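Local structure of farnesyltransferase, putative (Trypanosoma cruzi, 3WCA) at residues Met328-Thr331 and Tyr332-Leu336; Arg113-His116 and Val117-Tyr121. The protein probably catalyses the magnesium-dependent reductive condensation of two farnesyl diphosphate molecules to squalene, using NADPH or NADH, the first committed step of sterol synthesis. The protein carries 1 engineered substitution. One frame throughout, in Å; residues are numbered along the deposited sequence.

Both contacts are local in this all-helical chain, interaction 1 within helix 322-338 and interaction 2 where the chain turns into the short helix 115-122. Interaction 2 comes first along the chain, inside the squalene/phytoene synthase region; interaction 1 follows in the second-to-last helix. Their centres lie about 41 Å apart, on opposite sides of the chain's centre, and the nearest atoms are still about 31 Å from each other, so they do not touch. Interaction 2 abuts helix 51-72, which carries the magnesium ligands Asp68, Glu71 and Asp72. Interaction 1 rests against helices 274-294, 309-318 and 347-362. Together they mark two flanks of the helical bundle that encloses the farnesyl thiodiphosphate.

Interaction 1 of 2, residues Met328-Thr331 and Tyr332-Leu336; sequences MLKT and YTLRL
Tyr332 N binds Met328 O at 3.0 Å in a regular i to i+4 helical bond. The Tyr332 side chain swings back along the helix, with CG anti to its own carbonyl carbon (chi1 -77°), and this brings CD2 of the ring within 3.0 Å of the same Met328 O; the side chain also meets helices 274-294 and 309-318. Thr333 doubles the grip on Leu329 O: Thr333 N lies 2.8 Å from Leu329 O, and Thr333 OG1 donates a second bond to Leu329 O of 2.6 Å. The two donors approach from opposite faces of the Leu329 carbonyl plane, OG1 standing above it. At Leu334, N bonds to Lys330 O at 2.8 Å, while Leu334 CG sits 3.2 Å from that oxygen; the leucine runs side by side with Lys330, whose CG is 4.2 Å from Leu334 CD1, and it touches Ile358 of helix 347-362. The lysine continues to Gln365, which accepts a hydrogen bond from NZ. Arg335 N closes the series with a weak bond to Thr331 O. Because the Thr333 hydroxyl donates to Leu329 O, this polar group is bonded within its own helix, where the residue is buried against Met288, Ile358 and Met361.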
ATOM      1  N   MET A 328       0.390  17.671 -10.505  1.00 36.00           N
ATOM      2  CA  MET A 328      -0.844  17.102  -9.961  1.00 34.44           C
ATOM      3  C   MET A 328      -0.710  16.882  -8.448  1.00 32.06           C
ATOM      4  O   MET A 328      -1.671  17.066  -7.709  1.00 29.79           O
ATOM      5  CB  MET A 328      -1.204  15.787 -10.649  1.00 36.58           C
ATOM      6  CG  MET A 328      -1.803  15.975 -12.036  1.00 37.84           C
ATOM      7  SD  MET A 328      -2.476  14.443 -12.701  1.00 41.31           S
ATOM      8  CE  MET A 328      -0.970  13.668 -13.246  1.00 38.99           C
ATOM      9  N   LEU A 329       0.478  16.496  -7.990  1.00 30.32           N
ATOM     10  CA  LEU A 329       0.706  16.285  -6.560  1.00 33.19           C
ATOM     11  C   LEU A 329       0.663  17.635  -5.846  1.00 34.64           C
ATOM     12  O   LEU A 329       0.153  17.748  -4.729  1.00 31.68           O
ATOM     13  CB  LEU A 329       2.067  15.627  -6.305  1.00 32.61           C
ATOM     14  CG  LEU A 329       2.271  14.162  -6.702  1.00 32.91           C
ATOM     15  CD1 LEU A 329       3.724  13.757  -6.451  1.00 32.24           C
ATOM     16  CD2 LEU A 329       1.330  13.274  -5.901  1.00 31.08           C
ATOM     17  N   LYS A 330       1.208  18.659  -6.494  1.00 35.22           N
ATOM     18  CA  LYS A 330       1.195  19.991  -5.911  1.00 35.94           C
ATOM     19  C   LYS A 330      -0.263  20.433  -5.794  1.00 35.06           C
ATOM     20  O   LYS A 330      -0.704  20.918  -4.746  1.00 34.05           O
ATOM     21  CB  LYS A 330       1.966  20.972  -6.794  1.00 40.52           C
ATOM     22  CG  LYS A 330       2.153  22.339  -6.148  1.00 46.21           C
ATOM     23  CD  LYS A 330       2.586  23.386  -7.152  1.00 49.05           C
ATOM     24  CE  LYS A 330       4.008  23.814  -6.894  1.00 53.79           C
ATOM     25  NZ  LYS A 330       4.896  22.623  -6.837  1.00 55.62           N
ATOM     26  N   THR A 331      -1.011  20.248  -6.878  1.00 33.57           N
ATOM     27  CA  THR A 331      -2.423  20.610  -6.902  1.00 34.04           C
ATOM     28  C   THR A 331      -3.212  19.963  -5.765  1.00 32.90           C
ATOM     29  O   THR A 331      -3.974  20.637  -5.074  1.00 33.74           O
ATOM     30  CB  THR A 331      -3.097  20.198  -8.226  1.00 35.61           C
ATOM     31  OG1 THR A 331      -2.571  20.988  -9.300  1.00 41.27           O
ATOM     32  CG2 THR A 331      -4.596  20.410  -8.140  1.00 36.98           C
ATOM     33  N   TYR A 332      -3.051  18.656  -5.591  1.00 29.88           N
ATOM     34  CA  TYR A 332      -3.759  17.959  -4.531  1.00 29.55           C
ATOM     35  C   TYR A 332      -3.239  18.362  -3.159  1.00 30.48           C
ATOM     36  O   TYR A 332      -4.007  18.500  -2.214  1.00 30.79           O
ATOM     37  CB  TYR A 332      -3.652  16.451  -4.727  1.00 27.12           C
ATOM     38  CG  TYR A 332      -4.577  15.950  -5.810  1.00 25.69           C
ATOM     39  CD1 TYR A 332      -5.958  16.073  -5.679  1.00 26.66           C
ATOM     40  CD2 TYR A 332      -4.072  15.399  -6.989  1.00 24.32           C
ATOM     41  CE1 TYR A 332      -6.820  15.659  -6.692  1.00 27.57           C
ATOM     42  CE2 TYR A 332      -4.920  14.985  -8.013  1.00 25.38           C
ATOM     43  CZ  TYR A 332      -6.287  15.115  -7.862  1.00 28.65           C
ATOM     44  OH  TYR A 332      -7.127  14.691  -8.869  1.00 33.48           O
ATOM     45  N   THR A 333      -1.933  18.556  -3.047  1.00 30.93           N
ATOM     46  CA  THR A 333      -1.350  18.966  -1.781  1.00 32.42           C
ATOM     47  C   THR A 333      -1.942  20.316  -1.392  1.00 33.90           C
ATOM     48  O   THR A 333      -2.243  20.554  -0.223  1.00 35.03           O
ATOM     49  CB  THR A 333       0.175  19.123  -1.880  1.00 32.49           C
ATOM     50  OG1 THR A 333       0.767  17.869  -2.247  1.00 33.63           O
ATOM     51  CG2 THR A 333       0.743  19.596  -0.538  1.00 32.77           C
ATOM     52  N   LEU A 334      -2.098  21.199  -2.373  1.00 34.89           N
ATOM     53  CA  LEU A 334      -2.658  22.522  -2.110  1.00 37.68           C
ATOM     54  C   LEU A 334      -4.143  22.445  -1.757  1.00 38.29           C
ATOM     55  O   LEU A 334      -4.656  23.308  -1.045  1.00 40.50           O
ATOM     56  CB  LEU A 334      -2.457  23.451  -3.318  1.00 39.10           C
ATOM     57  CG  LEU A 334      -1.032  23.910  -3.660  1.00 40.70           C
ATOM     58  CD1 LEU A 334      -1.034  24.738  -4.941  1.00 43.52           C
ATOM     59  CD2 LEU A 334      -0.479  24.732  -2.513  1.00 44.28           C
ATOM     60  N   ARG A 335      -4.836  21.424  -2.260  1.00 38.26           N
ATOM     61  CA  ARG A 335      -6.255  21.258  -1.955  1.00 39.18           C
ATOM     62  C   ARG A 335      -6.413  20.791  -0.513  1.00 38.12           C
ATOM     63  O   ARG A 335      -7.379  21.152   0.165  1.00 36.95           O
ATOM     64  CB  ARG A 335      -6.922  20.226  -2.877  1.00 41.16           C
ATOM     65  CG  ARG A 335      -7.457  20.786  -4.186  1.00 45.67           C
ATOM     66  CD  ARG A 335      -8.501  21.882  -3.960  1.00 50.06           C
ATOM     67  NE  ARG A 335      -9.770  21.376  -3.437  1.00 52.69           N
ATOM     68  CZ  ARG A 335     -10.839  22.133  -3.206  1.00 52.99           C
ATOM     69  NH1 ARG A 335     -10.797  23.437  -3.445  1.00 51.88           N
ATOM     70  NH2 ARG A 335     -11.961  21.587  -2.756  1.00 52.98           N
ATOM     71  N   LEU A 336      -5.472  19.969  -0.064  1.00 34.59           N
ATOM     72  CA  LEU A 336      -5.501  19.445   1.285  1.00 35.34           C
ATOM     73  C   LEU A 336      -5.373  20.628   2.246  1.00 37.40           C
ATOM     74  O   LEU A 336      -6.213  20.819   3.123  1.00 39.56           O
ATOM     75  CB  LEU A 336      -4.353  18.436   1.474  1.00 30.85           C
ATOM     76  CG  LEU A 336      -4.295  17.566   2.737  1.00 30.85           C
ATOM     77  CD1 LEU A 336      -3.425  16.320   2.497  1.00 28.67           C
ATOM     78  CD2 LEU A 336      -3.742  18.379   3.886  1.00 31.69           C
TER

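Interaction 2 of 2, residues Arg113-His116 and Val117-Tyr121; sequences RYTH and VTRAY
From Tyr114 to Ala120 the backbone winds into the first turns of helix 115-122, with weak bonds from Val117 N and Thr118 N to Tyr114 O giving way to regular i to i+4 bonds from Arg119 N to Thr115 O (2.9 Å) and from Ala120 N to His116 O (3.1 Å). Thr118 supplies a second donor to Thr115 O: with OG1 set between the backbone N and the carbonyl carbon (chi1 56°), the hydroxyl turns back onto that oxygen at 2.9 Å. The same rotation directs the Thr118 methyl CG2 to Tyr114 CE2, 3.6 Å away, where the two side chains cross at about a right angle. Val117 CB lies over one face of the Tyr114 ring, displaced toward its rim. On the more exposed side, Arg119 extends from CG to NE past Thr115, whose CG2 meets the guanidinium at its edge, 3.3 Å from Arg119 NE. That buried nitrogen has no hydrogen-bond partner, although Asp27 forms a long, weak ion pair with it. Arg113 O accepts both His116 N and, weakly, His116 ND1; the histidine ring stacks on Phe30. Arg113 is the first residue to leave helical geometry after helix 105-112, so the contact is the opening turn of the next helix. Helix 26-38 flanks His116 and Ala120, Tyr114 and Val117 pack on helix 51-72, and Tyr121 reaches Ile132 and Ser133 of helix 126-147.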
ATOM      1  N   ARG A 113      -5.892 -23.092  -6.459  1.00 50.63           N
ATOM      2  CA  ARG A 113      -5.269 -23.313  -7.756  1.00 49.36           C
ATOM      3  C   ARG A 113      -3.940 -22.571  -7.787  1.00 48.39           C
ATOM      4  O   ARG A 113      -3.514 -22.075  -8.829  1.00 48.88           O
ATOM      5  CB  ARG A 113      -6.182 -22.807  -8.875  1.00 50.29           C
ATOM      6  CG  ARG A 113      -7.499 -23.560  -8.974  1.00 51.15           C
ATOM      7  CD  ARG A 113      -8.379 -23.003 -10.085  1.00 53.91           C
ATOM      8  NE  ARG A 113      -7.843 -23.249 -11.423  1.00 52.78           N
ATOM      9  CZ  ARG A 113      -8.295 -22.654 -12.523  1.00 52.07           C
ATOM     10  NH1 ARG A 113      -9.287 -21.777 -12.441  1.00 51.70           N
ATOM     11  NH2 ARG A 113      -7.761 -22.935 -13.705  1.00 51.32           N
ATOM     12  N   TYR A 114      -3.285 -22.519  -6.633  1.00 46.97           N
ATOM     13  CA  TYR A 114      -2.005 -21.834  -6.487  1.00 45.66           C
ATOM     14  C   TYR A 114      -0.913 -22.419  -7.382  1.00 46.17           C
ATOM     15  O   TYR A 114       0.178 -21.859  -7.496  1.00 45.57           O
ATOM     16  CB  TYR A 114      -1.560 -21.893  -5.025  1.00 43.15           C
ATOM     17  CG  TYR A 114      -0.455 -20.921  -4.668  1.00 43.00           C
ATOM     18  CD1 TYR A 114      -0.712 -19.552  -4.555  1.00 41.17           C
ATOM     19  CD2 TYR A 114       0.840 -21.372  -4.418  1.00 40.58           C
ATOM     20  CE1 TYR A 114       0.292 -18.659  -4.195  1.00 41.04           C
ATOM     21  CE2 TYR A 114       1.851 -20.487  -4.059  1.00 42.24           C
ATOM     22  CZ  TYR A 114       1.568 -19.133  -3.945  1.00 42.47           C
ATOM     23  OH  TYR A 114       2.554 -18.262  -3.561  1.00 43.08           O
ATOM     24  N   THR A 115      -1.210 -23.543  -8.023  1.00 46.46           N
ATOM     25  CA  THR A 115      -0.238 -24.181  -8.901  1.00 48.31           C
ATOM     26  C   THR A 115       0.161 -23.281 -10.067  1.00 46.49           C
ATOM     27  O   THR A 115       1.332 -23.224 -10.448  1.00 46.82           O
ATOM     28  CB  THR A 115      -0.792 -25.486  -9.491  1.00 50.42           C
ATOM     29  OG1 THR A 115      -1.323 -26.299  -8.442  1.00 57.81           O
ATOM     30  CG2 THR A 115       0.309 -26.251 -10.202  1.00 51.45           C
ATOM     31  N   HIS A 116      -0.811 -22.579 -10.637  1.00 45.60           N
ATOM     32  CA  HIS A 116      -0.525 -21.712 -11.776  1.00 44.37           C
ATOM     33  C   HIS A 116       0.509 -20.651 -11.465  1.00 42.78           C
ATOM     34  O   HIS A 116       1.307 -20.290 -12.321  1.00 44.48           O
ATOM     35  CB  HIS A 116      -1.798 -21.041 -12.279  1.00 43.28           C
ATOM     36  CG  HIS A 116      -2.814 -21.999 -12.808  1.00 45.01           C
ATOM     37  ND1 HIS A 116      -3.936 -22.362 -12.096  1.00 47.12           N
ATOM     38  CD2 HIS A 116      -2.868 -22.686 -13.973  1.00 45.69           C
ATOM     39  CE1 HIS A 116      -4.639 -23.233 -12.799  1.00 45.96           C
ATOM     40  NE2 HIS A 116      -4.013 -23.446 -13.943  1.00 45.45           N
ATOM     41  N   VAL A 117       0.490 -20.157 -10.234  1.00 42.61           N
ATOM     42  CA  VAL A 117       1.426 -19.126  -9.810  1.00 42.49           C
ATOM     43  C   VAL A 117       2.841 -19.676  -9.679  1.00 42.29           C
ATOM     44  O   VAL A 117       3.800 -19.060 -10.138  1.00 41.56           O
ATOM     45  CB  VAL A 117       1.010 -18.518  -8.448  1.00 39.94           C
ATOM     46  CG1 VAL A 117       1.904 -17.340  -8.117  1.00 38.55           C
ATOM     47  CG2 VAL A 117      -0.438 -18.094  -8.489  1.00 39.72           C
ATOM     48  N   THR A 118       2.977 -20.832  -9.037  1.00 43.76           N
ATOM     49  CA  THR A 118       4.301 -21.421  -8.864  1.00 44.20           C
ATOM     50  C   THR A 118       4.887 -21.843 -10.204  1.00 44.57           C
ATOM     51  O   THR A 118       6.095 -21.728 -10.418  1.00 45.69           O
ATOM     52  CB  THR A 118       4.262 -22.623  -7.916  1.00 42.63           C
ATOM     53  OG1 THR A 118       3.317 -23.583  -8.398  1.00 44.95           O
ATOM     54  CG2 THR A 118       3.868 -22.174  -6.517  1.00 43.82           C
ATOM     55  N   ARG A 119       4.044 -22.323 -11.113  1.00 46.00           N
ATOM     56  CA  ARG A 119       4.544 -22.722 -12.431  1.00 48.54           C
ATOM     57  C   ARG A 119       5.096 -21.488 -13.126  1.00 47.08           C
ATOM     58  O   ARG A 119       6.238 -21.475 -13.577  1.00 47.81           O
ATOM     59  CB  ARG A 119       3.434 -23.307 -13.302  1.00 50.58           C
ATOM     60  CG  ARG A 119       2.803 -24.570 -12.779  1.00 55.30           C
ATOM     61  CD  ARG A 119       2.027 -25.239 -13.892  1.00 59.15           C
ATOM     62  NE  ARG A 119       1.131 -26.275 -13.397  1.00 64.39           N
ATOM     63  CZ  ARG A 119       0.729 -27.313 -14.122  1.00 67.40           C
ATOM     64  NH1 ARG A 119       1.152 -27.455 -15.375  1.00 67.87           N
ATOM     65  NH2 ARG A 119      -0.103 -28.202 -13.600  1.00 68.72           N
ATOM     66  N   ALA A 120       4.263 -20.457 -13.215  1.00 45.91           N
ATOM     67  CA  ALA A 120       4.657 -19.203 -13.843  1.00 44.10           C
ATOM     68  C   ALA A 120       5.933 -18.709 -13.176  1.00 43.74           C
ATOM     69  O   ALA A 120       6.832 -18.178 -13.830  1.00 41.02           O
ATOM     70  CB  ALA A 120       3.552 -18.176 -13.677  1.00 44.76           C
ATOM     71  N   TYR A 121       6.001 -18.895 -11.865  1.00 43.05           N
ATOM     72  CA  TYR A 121       7.158 -18.477 -11.087  1.00 44.67           C
ATOM     73  C   TYR A 121       8.426 -19.182 -11.567  1.00 46.28           C
ATOM     74  O   TYR A 121       9.465 -18.546 -11.752  1.00 44.10           O
ATOM     75  CB  TYR A 121       6.924 -18.805  -9.611  1.00 44.16           C
ATOM     76  CG  TYR A 121       8.096 -18.518  -8.701  1.00 42.08           C
ATOM     77  CD1 TYR A 121       8.241 -17.273  -8.087  1.00 41.48           C
ATOM     78  CD2 TYR A 121       9.053 -19.500  -8.437  1.00 41.28           C
ATOM     79  CE1 TYR A 121       9.310 -17.014  -7.227  1.00 42.16           C
ATOM     80  CE2 TYR A 121      10.126 -19.252  -7.582  1.00 41.75           C
ATOM     81  CZ  TYR A 121      10.247 -18.009  -6.980  1.00 42.20           C
ATOM     82  OH  TYR A 121      11.299 -17.760  -6.131  1.00 43.65           O
TER